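Local structure of putative transcriptional regulator TRANSCRIPTION REGULATOR protein (Rhizobium meliloti, 5NLA) at residues H123-E137 with Y159-M173. The protein is an AraC-like transcriptional activator that binds c-di-GMP to regulate extracellular polysaccharide production, probably through sequence-specific DNA binding. Sequence-based numbering, arbitrary orientation.
Sequences HWNVGLFRSGRSWTE and YRGRMTDAASILLFM
With CG trans to its backbone N (chi1 -162°), Asn125 lays its amide alongside Phe172, whose CG stands trans to its own carbonyl carbon. The amide and ring planes lie 12° apart, nearly parallel, and Asn125 ND2 sits over one ring face, offset toward the rim. A flat, polar residue suits this buried place, because ND2 also donates to Leu171 O (3.1 Å), reaching it from above the carbonyl plane while Val126 N donates to the same oxygen in the carbonyl plane. With an alanine here, that face of Phe172 would probably lose its amide and Leu171 O would keep, of the two bonds, that from Val126 N.

Beside this pair, Leu170 CD2 lies against Gly127 CA, where a CB would point to the same face. The opposite sheet face, with Val126, Leu128, Ile169, Leu171 and Met173, is apolar: Leu128 CB meets Ile169 CG2 at 3.7 Å, and helix 196-211 packs on Leu128, Ile169 and Leu171. Ile169 CG2 also lies over a face of the Arg130 guanidinium, whose NH1 is hydrogen-bonded to Asn206 OD1.

Arg130 and Ser131, both opposite Ala167, form a classic beta bulge near the corner at Arg130 where 123-137 passes into the second antiparallel sheet, while 159-173 comes from it. Gly132 has a positive phi, which suits glycine. Beyond it, Trp135 pairs with Arg162, and Glu137 OE2 forms a salt bridge with Arg160 NH2 (3.0 Å), the carboxylate and guanidinium planes 62° apart.

The contact thus couples two sheets through two antiparallel segments: backbone hydrogen bonds of Trp124 with Met173, Val126 with Leu171 and Leu128 with Ile169 hold the first ladder, to which buried amide and apolar groups add, while a partly exposed ion pair adds charge attraction to the backbone bonds of the second.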
loop_
_atom_site.group_PDB
_atom_site.type_symbol
_atom_site.label_atom_id
_atom_site.label_comp_id
_atom_site.label_asym_id
_atom_site.label_seq_id
_atom_site.Cartn_x
_atom_site.Cartn_y
_atom_site.Cartn_z
ATOM N N HIS A 123 -2.106 -0.917 3.876
ATOM C CA HIS A 123 -2.832 -0.607 2.669
ATOM C C HIS A 123 -2.730 -1.796 1.709
ATOM O O HIS A 123 -1.813 -2.614 1.816
ATOM C CB HIS A 123 -2.258 0.651 1.990
ATOM C CG HIS A 123 -2.449 1.919 2.767
ATOM N ND1 HIS A 123 -1.896 2.124 4.010
ATOM C CD2 HIS A 123 -3.111 3.061 2.460
ATOM C CE1 HIS A 123 -2.231 3.325 4.448
ATOM N NE2 HIS A 123 -2.960 3.920 3.522
ATOM N N TRP A 124 -3.690 -1.894 0.796
ATOM C CA TRP A 124 -3.570 -2.770 -0.364
ATOM C C TRP A 124 -2.768 -1.977 -1.393
ATOM O O TRP A 124 -3.135 -0.862 -1.759
ATOM C CB TRP A 124 -4.942 -3.118 -0.925
ATOM C CG TRP A 124 -5.912 -3.610 0.097
ATOM C CD1 TRP A 124 -6.879 -2.887 0.706
ATOM C CD2 TRP A 124 -6.008 -4.938 0.626
ATOM N NE1 TRP A 124 -7.570 -3.675 1.588
ATOM C CE2 TRP A 124 -7.054 -4.939 1.558
ATOM C CE3 TRP A 124 -5.299 -6.123 0.408
ATOM C CZ2 TRP A 124 -7.424 -6.070 2.265
ATOM C CZ3 TRP A 124 -5.658 -7.252 1.120
ATOM C CH2 TRP A 124 -6.719 -7.219 2.033
ATOM N N ASN A 125 -1.653 -2.535 -1.829
ATOM C CA ASN A 125 -0.769 -1.865 -2.771
ATOM C C ASN A 125 -0.950 -2.522 -4.133
ATOM O O ASN A 125 -0.822 -3.746 -4.274
ATOM C CB ASN A 125 0.684 -1.997 -2.289
ATOM C CG ASN A 125 1.647 -0.988 -2.923
ATOM O OD1 ASN A 125 2.855 -1.174 -2.825
ATOM N ND2 ASN A 125 1.138 0.067 -3.541
ATOM N N VAL A 126 -1.295 -1.710 -5.118
ATOM C CA VAL A 126 -1.286 -2.139 -6.511
ATOM C C VAL A 126 -0.368 -1.204 -7.260
ATOM O O VAL A 126 -0.462 0.013 -7.096
ATOM C CB VAL A 126 -2.691 -2.103 -7.099
ATOM C CG1 VAL A 126 -2.655 -2.122 -8.618
ATOM C CG2 VAL A 126 -3.484 -3.280 -6.553
ATOM N N GLY A 127 0.528 -1.764 -8.062
ATOM C CA GLY A 127 1.541 -0.958 -8.744
ATOM C C GLY A 127 1.729 -1.389 -10.176
ATOM O O GLY A 127 1.942 -2.567 -10.434
ATOM N N LEU A 128 1.645 -0.425 -11.092
ATOM C CA LEU A 128 1.841 -0.648 -12.522
ATOM C C LEU A 128 3.196 -0.126 -12.952
ATOM O O LEU A 128 3.535 0.992 -12.608
ATOM C CB LEU A 128 0.794 0.135 -13.300
ATOM C CG LEU A 128 0.872 0.087 -14.822
ATOM C CD1 LEU A 128 0.666 -1.337 -15.321
ATOM C CD2 LEU A 128 -0.170 1.038 -15.390
ATOM N N PHE A 129 3.929 -0.892 -13.757
ATOM C CA PHE A 129 5.222 -0.439 -14.300
ATOM C C PHE A 129 5.043 0.091 -15.719
ATOM O O PHE A 129 4.538 -0.625 -16.593
ATOM C CB PHE A 129 6.245 -1.581 -14.297
ATOM C CG PHE A 129 6.849 -1.853 -12.943
ATOM C CD1 PHE A 129 6.050 -2.212 -11.867
ATOM C CD2 PHE A 129 8.208 -1.756 -12.746
ATOM C CE1 PHE A 129 6.600 -2.456 -10.620
ATOM C CE2 PHE A 129 8.765 -1.993 -11.505
ATOM C CZ PHE A 129 7.962 -2.345 -10.438
ATOM N N ARG A 130 5.455 1.337 -15.946
ATOM C CA ARG A 130 5.586 1.875 -17.308
ATOM C C ARG A 130 6.833 1.255 -17.929
ATOM O O ARG A 130 6.801 0.761 -19.047
ATOM C CB ARG A 130 5.716 3.404 -17.320
ATOM C CG ARG A 130 4.707 4.167 -16.469
ATOM C CD ARG A 130 3.301 3.672 -16.727
ATOM N NE ARG A 130 2.284 4.605 -16.263
ATOM C CZ ARG A 130 0.980 4.466 -16.504
ATOM N NH1 ARG A 130 0.526 3.432 -17.212
ATOM N NH2 ARG A 130 0.119 5.372 -16.045
ATOM N N SER A 131 7.929 1.308 -17.179
ATOM C CA SER A 131 9.182 0.659 -17.531
ATOM C C SER A 131 9.837 0.050 -16.295
ATOM O O SER A 131 9.559 0.455 -15.186
ATOM C CB SER A 131 10.131 1.676 -18.136
ATOM O OG SER A 131 10.451 2.672 -17.184
ATOM N N GLY A 132 10.733 -0.897 -16.524
ATOM C CA GLY A 132 11.452 -1.593 -15.478
ATOM C C GLY A 132 10.814 -2.930 -15.155
ATOM O O GLY A 132 9.810 -3.322 -15.740
ATOM N N ARG A 133 11.390 -3.604 -14.176
ATOM C CA ARG A 133 11.044 -4.959 -13.810
ATOM C C ARG A 133 11.352 -5.060 -12.339
ATOM O O ARG A 133 12.381 -4.550 -11.899
ATOM C CB ARG A 133 11.871 -5.990 -14.586
ATOM C CG ARG A 133 11.472 -6.072 -16.038
ATOM C CD ARG A 133 12.045 -7.269 -16.797
ATOM N NE ARG A 133 11.288 -7.481 -18.038
ATOM C CZ ARG A 133 10.075 -8.042 -18.112
ATOM N NH1 ARG A 133 9.453 -8.498 -17.022
ATOM N NH2 ARG A 133 9.472 -8.170 -19.289
ATOM N N SER A 134 10.450 -5.669 -11.572
ATOM C CA SER A 134 10.754 -6.006 -10.197
ATOM C C SER A 134 10.691 -7.510 -10.052
ATOM O O SER A 134 10.145 -8.188 -10.892
ATOM C CB SER A 134 9.819 -5.296 -9.239
ATOM O OG SER A 134 8.515 -5.837 -9.308
ATOM N N TRP A 135 11.323 -8.016 -9.008
ATOM C CA TRP A 135 11.254 -9.413 -8.638
ATOM C C TRP A 135 11.004 -9.401 -7.157
ATOM O O TRP A 135 11.775 -8.782 -6.416
ATOM C CB TRP A 135 12.572 -10.108 -8.933
ATOM C CG TRP A 135 12.874 -10.244 -10.404
ATOM C CD1 TRP A 135 12.613 -11.321 -11.188
ATOM C CD2 TRP A 135 13.492 -9.265 -11.255
ATOM N NE1 TRP A 135 13.034 -11.089 -12.473
ATOM C CE2 TRP A 135 13.575 -9.833 -12.548
ATOM C CE3 TRP A 135 13.983 -7.967 -11.053
ATOM C CZ2 TRP A 135 14.140 -9.149 -13.641
ATOM C CZ3 TRP A 135 14.537 -7.285 -12.139
ATOM C CH2 TRP A 135 14.611 -7.883 -13.417
ATOM N N THR A 136 9.915 -10.030 -6.718
ATOM C CA THR A 136 9.514 -9.937 -5.313
ATOM C C THR A 136 9.203 -11.278 -4.656
ATOM O O THR A 136 8.314 -12.020 -5.088
ATOM C CB THR A 136 8.323 -8.988 -5.122
ATOM O OG1 THR A 136 8.454 -7.871 -6.012
ATOM C CG2 THR A 136 8.275 -8.484 -3.669
ATOM N N GLU A 137 9.951 -11.550 -3.590
ATOM C CA GLU A 137 9.754 -12.715 -2.761
ATOM C C GLU A 137 8.762 -12.408 -1.638
ATOM O O GLU A 137 8.818 -11.345 -1.005
ATOM C CB GLU A 137 11.078 -13.137 -2.147
ATOM C CG GLU A 137 11.063 -14.552 -1.627
ATOM C CD GLU A 137 11.703 -14.659 -0.269
ATOM O OE1 GLU A 137 12.946 -14.526 -0.197
ATOM O OE2 GLU A 137 10.951 -14.849 0.727
ATOM N N TYR A 159 7.632 -8.724 2.585
ATOM C CA TYR A 159 8.194 -9.052 1.286
ATOM C C TYR A 159 9.618 -8.494 1.112
ATOM O O TYR A 159 9.976 -7.461 1.681
ATOM C CB TYR A 159 7.273 -8.564 0.175
ATOM C CG TYR A 159 7.044 -7.065 0.112
ATOM C CD1 TYR A 159 7.847 -6.235 -0.685
ATOM C CD2 TYR A 159 6.008 -6.485 0.795
ATOM C CE1 TYR A 159 7.622 -4.867 -0.768
ATOM C CE2 TYR A 159 5.772 -5.117 0.724
ATOM C CZ TYR A 159 6.579 -4.309 -0.054
ATOM O OH TYR A 159 6.312 -2.958 -0.096
ATOM N N ARG A 160 10.415 -9.233 0.344
ATOM C CA ARG A 160 11.782 -8.881 -0.067
ATOM C C ARG A 160 11.747 -8.765 -1.587
ATOM O O ARG A 160 11.068 -9.545 -2.259
ATOM C CB ARG A 160 12.780 -10.009 0.295
ATOM C CG ARG A 160 13.338 -9.970 1.704
ATOM C CD ARG A 160 13.506 -11.345 2.366
ATOM N NE ARG A 160 12.291 -12.186 2.323
ATOM C CZ ARG A 160 11.131 -11.966 2.975
ATOM N NH1 ARG A 160 10.949 -10.907 3.780
ATOM N NH2 ARG A 160 10.126 -12.832 2.810
ATOM N N GLY A 161 12.497 -7.828 -2.142
ATOM C CA GLY A 161 12.735 -7.863 -3.578
ATOM C C GLY A 161 13.774 -6.915 -4.117
ATOM O O GLY A 161 14.485 -6.245 -3.375
ATOM N N ARG A 162 13.846 -6.891 -5.436
ATOM C CA ARG A 162 14.730 -6.000 -6.169
ATOM C C ARG A 162 13.965 -5.446 -7.351
ATOM O O ARG A 162 13.132 -6.149 -7.947
ATOM C CB ARG A 162 15.943 -6.754 -6.709
ATOM C CG ARG A 162 16.741 -7.564 -5.698
ATOM C CD ARG A 162 18.002 -8.213 -6.279
ATOM N NE ARG A 162 17.926 -8.419 -7.727
ATOM C CZ ARG A 162 18.291 -7.529 -8.668
ATOM N NH1 ARG A 162 18.780 -6.316 -8.364
ATOM N NH2 ARG A 162 18.150 -7.847 -9.952
ATOM N N MET A 163 14.229 -4.191 -7.691
ATOM C CA MET A 163 13.835 -3.711 -9.000
ATOM C C MET A 163 15.001 -3.093 -9.747
ATOM O O MET A 163 15.959 -2.563 -9.190
ATOM C CB MET A 163 12.627 -2.756 -8.960
ATOM C CG MET A 163 12.791 -1.495 -8.141
ATOM S SD MET A 163 11.305 -0.481 -8.200
ATOM C CE MET A 163 10.470 -1.332 -6.889
ATOM N N THR A 164 14.885 -3.197 -11.047
ATOM C CA THR A 164 15.733 -2.516 -11.973
ATOM C C THR A 164 15.320 -1.022 -11.837
ATOM O O THR A 164 14.443 -0.694 -10.995
ATOM C CB THR A 164 15.516 -3.174 -13.367
ATOM O OG1 THR A 164 16.747 -3.207 -14.076
ATOM C CG2 THR A 164 14.478 -2.484 -14.185
ATOM N N ASP A 165 15.939 -0.121 -12.601
ATOM C CA ASP A 165 15.440 1.246 -12.687
ATOM C C ASP A 165 14.044 1.187 -13.292
ATOM O O ASP A 165 13.770 0.346 -14.130
ATOM C CB ASP A 165 16.370 2.157 -13.480
ATOM C CG ASP A 165 16.357 1.888 -14.992
ATOM O OD1 ASP A 165 16.125 0.750 -15.454
ATOM O OD2 ASP A 165 16.627 2.839 -15.738
ATOM N N ALA A 166 13.133 2.029 -12.825
ATOM C CA ALA A 166 11.741 1.868 -13.202
ATOM C C ALA A 166 10.956 3.133 -13.016
ATOM O O ALA A 166 11.354 4.016 -12.269
ATOM C CB ALA A 166 11.106 0.743 -12.396
ATOM N N ALA A 167 9.843 3.199 -13.738
ATOM C CA ALA A 167 8.819 4.219 -13.562
ATOM C C ALA A 167 7.541 3.467 -13.294
ATOM O O ALA A 167 7.146 2.614 -14.084
ATOM C CB ALA A 167 8.664 5.060 -14.825
ATOM N N SER A 168 6.896 3.764 -12.184
ATOM C CA SER A 168 5.645 3.112 -11.875
ATOM C C SER A 168 4.594 4.108 -11.437
ATOM O O SER A 168 4.902 5.242 -11.053
ATOM C CB SER A 168 5.840 2.024 -10.805
ATOM O OG SER A 168 6.414 2.535 -9.618
ATOM N N ILE A 169 3.344 3.667 -11.531
ATOM C CA ILE A 169 2.234 4.353 -10.889
ATOM C C ILE A 169 1.640 3.380 -9.853
ATOM O O ILE A 169 1.319 2.225 -10.169
ATOM C CB ILE A 169 1.230 4.925 -11.923
ATOM C CG1 ILE A 169 0.157 5.775 -11.221
ATOM C CG2 ILE A 169 0.599 3.831 -12.771
ATOM C CD1 ILE A 169 -0.444 6.854 -12.102
ATOM N N LEU A 170 1.570 3.843 -8.604
ATOM C CA LEU A 170 1.221 3.008 -7.448
ATOM C C LEU A 170 -0.079 3.480 -6.780
ATOM O O LEU A 170 -0.221 4.662 -6.472
ATOM C CB LEU A 170 2.335 3.080 -6.405
ATOM C CG LEU A 170 3.745 2.544 -6.690
ATOM C CD1 LEU A 170 4.618 2.816 -5.468
ATOM C CD2 LEU A 170 3.742 1.056 -7.017
ATOM N N LEU A 171 -1.004 2.547 -6.553
ATOM C CA LEU A 171 -2.224 2.785 -5.763
ATOM C C LEU A 171 -2.055 2.196 -4.361
ATOM O O LEU A 171 -1.701 1.019 -4.204
ATOM C CB LEU A 171 -3.437 2.106 -6.409
ATOM C CG LEU A 171 -3.721 2.359 -7.885
ATOM C CD1 LEU A 171 -4.874 1.489 -8.363
ATOM C CD2 LEU A 171 -4.021 3.826 -8.118
ATOM N N PHE A 172 -2.307 3.018 -3.351
ATOM C CA PHE A 172 -2.357 2.553 -1.973
ATOM C C PHE A 172 -3.792 2.779 -1.509
ATOM O O PHE A 172 -4.258 3.908 -1.462
ATOM C CB PHE A 172 -1.397 3.335 -1.091
ATOM C CG PHE A 172 0.061 3.140 -1.423
ATOM C CD1 PHE A 172 0.771 2.069 -0.894
ATOM C CD2 PHE A 172 0.755 4.082 -2.207
ATOM C CE1 PHE A 172 2.127 1.899 -1.176
ATOM C CE2 PHE A 172 2.115 3.927 -2.480
ATOM C CZ PHE A 172 2.802 2.831 -1.968
ATOM N N MET A 173 -4.481 1.686 -1.193
ATOM C CA MET A 173 -5.902 1.702 -0.841
ATOM C C MET A 173 -6.027 1.289 0.638
ATOM O O MET A 173 -5.489 0.241 1.025
ATOM C CB MET A 173 -6.676 0.725 -1.746
ATOM C CG MET A 173 -6.862 1.203 -3.196
ATOM S SD MET A 173 -7.230 -0.065 -4.433
ATOM C CE MET A 173 -5.704 -0.963 -4.303
#